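Local coordinates for protein N-(5'-phosphoribosyl)anthranilate isomerase (Jonesia denitrificans, PDB 4WUI) that probably catalyses the isomerisation of N-(5-phospho-beta-D-ribosyl)anthranilate to 1-(2-carboxyphenylamino)-1-deoxy-D-ribulose 5-phosphate, the third step from chorismate to tryptophan, at residues P130-G133 with T137-F140; P113-G118 with A144-T149; S179-A184 with A191-F196. All blocks are in the same frame, centred on the assembly; numbering follows the deposited sequence.

Interaction 1: P130-G133 with T137-F140; sequences PQAG and TWDF
Ala132 and Asp139 are joined by the one direct hydrogen bond of this contact. Asp139 N donates a hydrogen bond to Ala132 O at 2.8 Å, with an N-H...O angle of 167°. The same carbonyl oxygen also accepts from water 1, 2.9 Å from Ala132 O. That water donates a second bond to Thr137 O, so it links the two chain segments beside the direct bond.

The apolar part rests on Ala132 and Trp138. The methyl CB of Ala132 sits over one face of the indole, 3.7 Å from the centroid of the six-membered ring of Trp138, in a CH-pi contact. Trp138 CG is anti to the backbone N (chi1 179°), which brings one face of the indole to the methyl of Ala132. Gly133 N approaches the same ring obliquely, 3.6 Å from Trp138 CZ3. The indole N-H is used outside the contact, by Thr170 OG1, and the ring also packs on Ala166 and Thr169 of helix 163-170. This fixes its rotation.

Asp139 is the centre of an inverse gamma turn. The contact closes a short excursion of the loop after strand 124-128 of the TIM barrel and pins it to helix 163-170.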
loop_
_atom_site.group_PDB
_atom_site.type_symbol
_atom_site.label_atom_id
_atom_site.label_comp_id
_atom_site.label_asym_id
_atom_site.label_seq_id
_atom_site.Cartn_x
_atom_site.Cartn_y
_atom_site.Cartn_z
ATOM N N PRO A 130 0.049 -10.389 7.979
ATOM C CA PRO A 130 1.024 -9.920 8.976
ATOM C C PRO A 130 1.839 -10.997 9.679
ATOM O O PRO A 130 2.941 -10.660 10.146
ATOM C CB PRO A 130 0.148 -9.155 9.974
ATOM C CG PRO A 130 -1.185 -9.672 9.787
ATOM C CD PRO A 130 -1.307 -9.938 8.334
ATOM N N GLN A 131 1.368 -12.237 9.761
ATOM C CA GLN A 131 2.149 -13.253 10.480
ATOM C C GLN A 131 3.114 -14.018 9.574
ATOM O O GLN A 131 3.995 -14.725 10.070
ATOM C CB GLN A 131 1.219 -14.227 11.216
ATOM C CG GLN A 131 0.374 -13.560 12.292
ATOM C CD GLN A 131 1.202 -12.650 13.189
ATOM O OE1 GLN A 131 2.259 -13.046 13.683
ATOM N NE2 GLN A 131 0.733 -11.418 13.387
ATOM N N ALA A 132 2.969 -13.876 8.260
ATOM C CA ALA A 132 3.773 -14.667 7.328
ATOM C C ALA A 132 5.269 -14.393 7.439
ATOM O O ALA A 132 6.062 -15.236 7.075
ATOM C CB ALA A 132 3.292 -14.477 5.901
ATOM N N GLY A 133 5.656 -13.257 8.013
ATOM C CA GLY A 133 7.070 -12.994 8.271
ATOM C C GLY A 133 7.542 -13.162 9.719
ATOM O O GLY A 133 8.618 -12.673 10.117
ATOM N N THR A 137 12.191 -17.537 7.929
ATOM C CA THR A 137 11.932 -17.469 6.507
ATOM C C THR A 137 10.439 -17.226 6.256
ATOM O O THR A 137 9.607 -17.547 7.106
ATOM C CB THR A 137 12.440 -18.754 5.762
ATOM O OG1 THR A 137 11.711 -19.907 6.202
ATOM C CG2 THR A 137 13.942 -18.986 6.003
ATOM N N TRP A 138 10.122 -16.666 5.091
ATOM C CA TRP A 138 8.776 -16.220 4.755
ATOM C C TRP A 138 7.830 -17.414 4.639
ATOM O O TRP A 138 8.127 -18.365 3.905
ATOM C CB TRP A 138 8.816 -15.459 3.438
ATOM C CG TRP A 138 7.495 -14.974 2.979
ATOM C CD1 TRP A 138 6.726 -15.528 1.966
ATOM C CD2 TRP A 138 6.753 -13.864 3.479
ATOM N NE1 TRP A 138 5.571 -14.817 1.820
ATOM C CE2 TRP A 138 5.560 -13.780 2.726
ATOM C CE3 TRP A 138 6.992 -12.903 4.471
ATOM C CZ2 TRP A 138 4.605 -12.779 2.963
ATOM C CZ3 TRP A 138 6.052 -11.903 4.688
ATOM C CH2 TRP A 138 4.877 -11.859 3.946
ATOM N N ASP A 139 6.675 -17.361 5.309
ATOM C CA ASP A 139 5.760 -18.487 5.322
ATOM C C ASP A 139 4.883 -18.441 4.080
ATOM O O ASP A 139 3.726 -18.001 4.134
ATOM C CB ASP A 139 4.920 -18.515 6.585
ATOM C CG ASP A 139 4.076 -19.768 6.671
ATOM O OD1 ASP A 139 4.162 -20.652 5.779
ATOM O OD2 ASP A 139 3.344 -19.866 7.655
ATOM N N PHE A 140 5.416 -18.911 2.960
ATOM C CA PHE A 140 4.677 -18.822 1.714
ATOM C C PHE A 140 3.433 -19.704 1.724
ATOM O O PHE A 140 2.516 -19.478 0.918
ATOM C CB PHE A 140 5.536 -19.030 0.473
ATOM C CG PHE A 140 6.218 -20.380 0.345
ATOM C CD1 PHE A 140 5.578 -21.441 -0.314
ATOM C CD2 PHE A 140 7.533 -20.548 0.758
ATOM C CE1 PHE A 140 6.260 -22.632 -0.522
ATOM C CE2 PHE A 140 8.213 -21.744 0.541
ATOM C CZ PHE A 140 7.568 -22.793 -0.094
HETATM O O HOH W 1 7.695 -16.819 8.860
#

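Interaction 2: P113-G118 with A144-T149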
loop_
_atom_site.group_PDB
_atom_site.type_symbol
_atom_site.label_atom_id
_atom_site.label_comp_id
_atom_site.label_asym_id
_atom_site.label_seq_id
_atom_site.Cartn_x
_atom_site.Cartn_y
_atom_site.Cartn_z
ATOM N N PRO A 113 -11.319 -12.925 3.697
ATOM C CA PRO A 113 -11.874 -12.011 2.700
ATOM C C PRO A 113 -12.229 -12.666 1.386
ATOM O O PRO A 113 -11.778 -13.762 1.070
ATOM C CB PRO A 113 -10.741 -11.026 2.466
ATOM C CG PRO A 113 -9.503 -11.834 2.724
ATOM C CD PRO A 113 -9.866 -12.761 3.856
ATOM N N ASN A 114 -13.015 -11.950 0.602
ATOM C CA ASN A 114 -13.233 -12.299 -0.789
ATOM C C ASN A 114 -11.936 -11.984 -1.532
ATOM O O ASN A 114 -11.534 -10.826 -1.584
ATOM C CB ASN A 114 -14.409 -11.492 -1.347
ATOM C CG ASN A 114 -14.786 -11.902 -2.768
ATOM O OD1 ASN A 114 -13.939 -12.366 -3.531
ATOM N ND2 ASN A 114 -16.038 -11.684 -3.143
ATOM N N LEU A 115 -11.311 -12.994 -2.128
ATOM C CA LEU A 115 -10.010 -12.859 -2.769
ATOM C C LEU A 115 -10.100 -12.655 -4.280
ATOM O O LEU A 115 -9.062 -12.685 -4.972
ATOM C CB LEU A 115 -9.175 -14.111 -2.480
ATOM C CG LEU A 115 -8.925 -14.430 -1.005
ATOM C CD1 LEU A 115 -8.350 -15.844 -0.782
ATOM C CD2 LEU A 115 -7.999 -13.386 -0.475
ATOM N N THR A 116 -11.300 -12.429 -4.811
ATOM C CA THR A 116 -11.437 -12.180 -6.235
ATOM C C THR A 116 -11.321 -10.671 -6.495
ATOM O O THR A 116 -12.169 -9.880 -6.035
ATOM C CB THR A 116 -12.793 -12.682 -6.727
ATOM O OG1 THR A 116 -12.855 -14.093 -6.522
ATOM C CG2 THR A 116 -12.932 -12.389 -8.209
ATOM N N VAL A 117 -10.294 -10.268 -7.254
ATOM C CA VAL A 117 -10.084 -8.851 -7.512
ATOM C C VAL A 117 -11.191 -8.323 -8.419
ATOM O O VAL A 117 -11.484 -8.881 -9.472
ATOM C CB VAL A 117 -8.702 -8.546 -8.126
ATOM C CG1 VAL A 117 -8.496 -7.059 -8.252
ATOM C CG2 VAL A 117 -7.580 -9.150 -7.280
ATOM N N GLY A 118 -11.762 -7.204 -8.022
ATOM C CA GLY A 118 -12.809 -6.538 -8.764
ATOM C C GLY A 118 -14.210 -6.983 -8.375
ATOM O O GLY A 118 -15.172 -6.490 -8.965
ATOM N N ALA A 144 -0.142 -18.819 -1.093
ATOM C CA ALA A 144 -0.261 -20.086 -1.823
ATOM C C ALA A 144 -1.585 -20.120 -2.594
ATOM O O ALA A 144 -1.795 -19.247 -3.436
ATOM C CB ALA A 144 -0.016 -21.264 -0.863
ATOM N N HIS A 145 -2.462 -21.091 -2.323
ATOM C CA HIS A 145 -3.715 -21.177 -3.065
ATOM C C HIS A 145 -4.614 -19.957 -2.903
ATOM O O HIS A 145 -5.544 -19.784 -3.683
ATOM C CB HIS A 145 -4.493 -22.452 -2.728
ATOM C CG HIS A 145 -5.071 -22.494 -1.353
ATOM N ND1 HIS A 145 -4.391 -23.008 -0.265
ATOM C CD2 HIS A 145 -6.265 -22.069 -0.881
ATOM C CE1 HIS A 145 -5.141 -22.884 0.819
ATOM N NE2 HIS A 145 -6.284 -22.333 0.465
ATOM N N ARG A 146 -4.351 -19.126 -1.898
ATOM C CA ARG A 146 -5.157 -17.935 -1.643
ATOM C C ARG A 146 -4.729 -16.740 -2.490
ATOM O O ARG A 146 -5.410 -15.705 -2.482
ATOM C CB ARG A 146 -5.047 -17.534 -0.188
ATOM C CG ARG A 146 -5.442 -18.607 0.776
ATOM C CD ARG A 146 -5.039 -18.221 2.184
ATOM N NE ARG A 146 -5.150 -19.334 3.114
ATOM C CZ ARG A 146 -4.248 -20.312 3.251
ATOM N NH1 ARG A 146 -3.141 -20.343 2.512
ATOM N NH2 ARG A 146 -4.450 -21.266 4.159
ATOM N N ARG A 147 -3.629 -16.830 -3.207
ATOM C CA ARG A 147 -3.146 -15.703 -4.012
ATOM C C ARG A 147 -4.181 -15.340 -5.081
ATOM O O ARG A 147 -4.662 -16.209 -5.829
ATOM C CB ARG A 147 -1.848 -16.043 -4.702
ATOM C CG ARG A 147 -0.700 -16.098 -3.748
ATOM C CD ARG A 147 0.579 -16.568 -4.399
ATOM N NE ARG A 147 0.541 -17.995 -4.726
ATOM C CZ ARG A 147 1.566 -18.613 -5.299
ATOM N NH1 ARG A 147 2.642 -17.917 -5.670
ATOM N NH2 ARG A 147 1.516 -19.909 -5.516
ATOM N N PRO A 148 -4.563 -14.060 -5.172
ATOM C CA PRO A 148 -5.492 -13.639 -6.239
ATOM C C PRO A 148 -4.920 -13.853 -7.638
ATOM O O PRO A 148 -3.723 -13.727 -7.850
ATOM C CB PRO A 148 -5.658 -12.143 -5.970
ATOM C CG PRO A 148 -5.463 -12.003 -4.512
ATOM C CD PRO A 148 -4.302 -12.958 -4.226
ATOM N N THR A 149 -5.809 -14.062 -8.613
ATOM C CA THR A 149 -5.395 -14.112 -10.003
ATOM C C THR A 149 -5.293 -12.733 -10.663
ATOM O O THR A 149 -4.659 -12.618 -11.728
ATOM C CB THR A 149 -6.338 -14.995 -10.844
ATOM O OG1 THR A 149 -7.657 -14.439 -10.805
ATOM C CG2 THR A 149 -6.370 -16.436 -10.298
HETATM O O HOH W 2 -8.573 -14.487 -7.419
HETATM O O HOH W 3 -8.610 -12.068 -8.777
#
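Leu115 reaches across to Arg146 chiefly with its CD1 branch. Its CD1 lies 3.4 Å from Arg146 O and 3.8 Å from Arg146 CB. Leu115 CG stands anti to its own carbonyl carbon (chi1 -59°), and this aims the isobutyl group at the 3-10 turn 145-146. The Leu115 and Arg146 side chains run side by side and point the same way. Only the root of Arg146 takes part. Its chain is extended from CG to NE and leads the guanidinium away, to Leu143 O, while a face of that group rests on His145 CE1.

Pro148 is the second meeting point. Its CB is 3.6 Å from Leu115 O and 3.8 Å from Val117 CG2. The valine and proline side chains cross at about a right angle. Val117 CG1 is anti to the backbone N (chi1 -175°), which leaves CG2 to face the proline.

No direct hydrogen bond spans the segments, but two waters do. Water 2 donates to Leu115 O and accepts from Thr149 N. Water 3 accepts from Val117 N and lies 3.3 Å from Thr149 OG1. An Asx turn, with Thr116 N bonded to Asn114 OD1 at 2.9 Å, shapes the first segment.

With an alanine at Leu115 the CD1 contact with Arg146 is gone, and a gap would probably open beside the 3-10 turn and Leu127.

Leu115, Val117 and Pro148 also touch strand 124-128. The contact is surface packing between the loops before and after this strand of the TIM barrel.

Interaction 3: S179-A184 with A191-F196; sequences SGVESA and AKIAAF
The backbones come nearest at Val181 and Lys192, whose CA atoms are 4.9 Å apart, where the loop leaving the 3-10 turn 179-180 passes the first part of helix 190-204. Val181 fills the space between them. Its CG1 touches Lys192 O at 3.6 Å and Phe196 CB at 3.8 Å. Its CB meets Ile193 CG1 at 4.0 Å. The valine crosses both Ile193 and Phe196 at about a right angle, and its CG1 approaches the phenyl ring obliquely.

Lys192 reaches along the loop. Its chain is extended beyond CG, with chi2 -177°, and this carries the ammonium group to the carbonyl of Glu182. Lys192 NZ donates to Glu182 O at 2.9 Å, from 34° out of the carbonyl plane. Two waters extend the grip. Water 4 accepts from Lys192 NZ and donates to Ser179 O; water 5 donates to Gly180 O and accepts a weak bond from NZ. One lysine thus links three carbonyls of the loop, one directly and two through water.

The Glu182 carboxylate turns elsewhere, to salt bridges with Lys188 and Arg38. Ser179 OG binds a citrate, probably from the crystallisation liquor.

Around the contact, Phe196 packs on Val175 and Val177 of barrel strand 174-177. Val181 and Ile193 both touch Lys188 of strand 187-188. The loop is thus held between the last barrel strand and the helix that follows it.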
loop_
_atom_site.group_PDB
_atom_site.type_symbol
_atom_site.label_atom_id
_atom_site.label_comp_id
_atom_site.label_asym_id
_atom_site.label_seq_id
_atom_site.Cartn_x
_atom_site.Cartn_y
_atom_site.Cartn_z
ATOM N N SER A 179 5.709 -0.070 7.912
ATOM C CA SER A 179 6.498 -0.113 9.135
ATOM C C SER A 179 7.927 -0.579 8.894
ATOM O O SER A 179 8.850 -0.150 9.580
ATOM C CB SER A 179 5.802 -0.969 10.181
ATOM O OG SER A 179 5.651 -2.294 9.772
ATOM N N GLY A 180 8.112 -1.461 7.922
ATOM C CA GLY A 180 9.427 -2.011 7.668
ATOM C C GLY A 180 10.421 -1.061 7.063
ATOM O O GLY A 180 11.598 -1.417 6.963
ATOM N N VAL A 181 9.977 0.127 6.661
ATOM C CA VAL A 181 10.898 1.150 6.168
ATOM C C VAL A 181 10.884 2.412 7.031
ATOM O O VAL A 181 11.265 3.479 6.579
ATOM C CB VAL A 181 10.704 1.476 4.663
ATOM C CG1 VAL A 181 11.070 0.256 3.818
ATOM C CG2 VAL A 181 9.300 1.954 4.333
ATOM N N GLU A 182 10.472 2.263 8.284
ATOM C CA GLU A 182 10.433 3.354 9.249
ATOM C C GLU A 182 11.598 3.304 10.206
ATOM O O GLU A 182 12.032 2.250 10.623
ATOM C CB GLU A 182 9.157 3.285 10.084
ATOM C CG GLU A 182 7.962 3.740 9.297
ATOM C CD GLU A 182 6.649 3.739 10.042
ATOM O OE1 GLU A 182 6.528 3.046 11.071
ATOM O OE2 GLU A 182 5.718 4.465 9.603
ATOM N N SER A 183 12.052 4.483 10.616
ATOM C CA SER A 183 12.911 4.621 11.780
ATOM C C SER A 183 12.097 4.833 13.063
ATOM O O SER A 183 12.588 4.580 14.157
ATOM C CB SER A 183 13.879 5.790 11.592
ATOM O OG SER A 183 13.205 6.993 11.310
ATOM N N ALA A 184 10.869 5.308 12.928
ATOM C CA ALA A 184 9.929 5.481 14.032
ATOM C C ALA A 184 8.558 5.563 13.369
ATOM O O ALA A 184 8.465 5.822 12.182
ATOM C CB ALA A 184 10.245 6.777 14.804
ATOM N N ALA A 191 17.255 5.386 3.892
ATOM C CA ALA A 191 18.124 4.236 3.658
ATOM C C ALA A 191 17.322 2.941 3.582
ATOM O O ALA A 191 17.658 2.058 2.789
ATOM C CB ALA A 191 19.191 4.145 4.730
ATOM N N LYS A 192 16.310 2.800 4.426
ATOM C CA LYS A 192 15.482 1.604 4.385
ATOM C C LYS A 192 14.645 1.545 3.116
ATOM O O LYS A 192 14.428 0.457 2.578
ATOM C CB LYS A 192 14.595 1.465 5.621
ATOM C CG LYS A 192 15.380 1.191 6.894
ATOM C CD LYS A 192 14.451 1.002 8.061
ATOM C CE LYS A 192 15.185 0.658 9.325
ATOM N NZ LYS A 192 14.219 0.298 10.388
ATOM N N ILE A 193 14.121 2.680 2.657
ATOM C CA ILE A 193 13.389 2.691 1.392
ATOM C C ILE A 193 14.278 2.219 0.263
ATOM O O ILE A 193 13.891 1.372 -0.540
ATOM C CB ILE A 193 12.790 4.103 1.116
ATOM C CG1 ILE A 193 11.630 4.393 2.098
ATOM C CG2 ILE A 193 12.316 4.231 -0.323
ATOM C CD1 ILE A 193 11.182 5.842 2.083
ATOM N N ALA A 194 15.488 2.766 0.193
ATOM C CA ALA A 194 16.416 2.380 -0.851
ATOM C C ALA A 194 16.741 0.889 -0.774
ATOM O O ALA A 194 16.769 0.171 -1.784
ATOM C CB ALA A 194 17.692 3.209 -0.781
ATOM N N ALA A 195 16.990 0.408 0.433
ATOM C CA ALA A 195 17.345 -1.006 0.641
ATOM C C ALA A 195 16.180 -1.920 0.254
ATOM O O ALA A 195 16.382 -2.986 -0.345
ATOM C CB ALA A 195 17.736 -1.239 2.081
ATOM N N PHE A 196 14.968 -1.534 0.626
ATOM C CA PHE A 196 13.789 -2.314 0.308
ATOM C C PHE A 196 13.646 -2.489 -1.192
ATOM O O PHE A 196 13.413 -3.596 -1.693
ATOM C CB PHE A 196 12.542 -1.625 0.872
ATOM C CG PHE A 196 11.286 -2.414 0.686
ATOM C CD1 PHE A 196 10.925 -3.377 1.617
ATOM C CD2 PHE A 196 10.491 -2.266 -0.438
ATOM C CE1 PHE A 196 9.780 -4.122 1.457
ATOM C CE2 PHE A 196 9.338 -3.027 -0.590
ATOM C CZ PHE A 196 8.996 -3.951 0.360
HETATM O O HOH W 4 11.606 -0.628 10.394
HETATM O O HOH W 5 13.196 -2.534 8.872
#

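How the interactions relate
All three contacts belong to the second half of one eight-stranded TIM barrel. Along the chain interaction 1 is nested inside the loop closed by interaction 2, and both precede interaction 3. Interaction 1 and segment 144-149 share the connection between strands 124-128 and 152-155; segment 113-118 lies before strand 124-128. The centres of interactions 1 and 2 are about 17 Å apart. Interaction 3 joins the loop after strand 174-177 to helix 190-204. Its centre is about 18 Å from interaction 1's and about 28 Å from interaction 2's, across the chain's centre. Interactions 1 and 2 adjoin only in sequence and interaction 3 touches neither; they join loops and a helix at different places around the barrel.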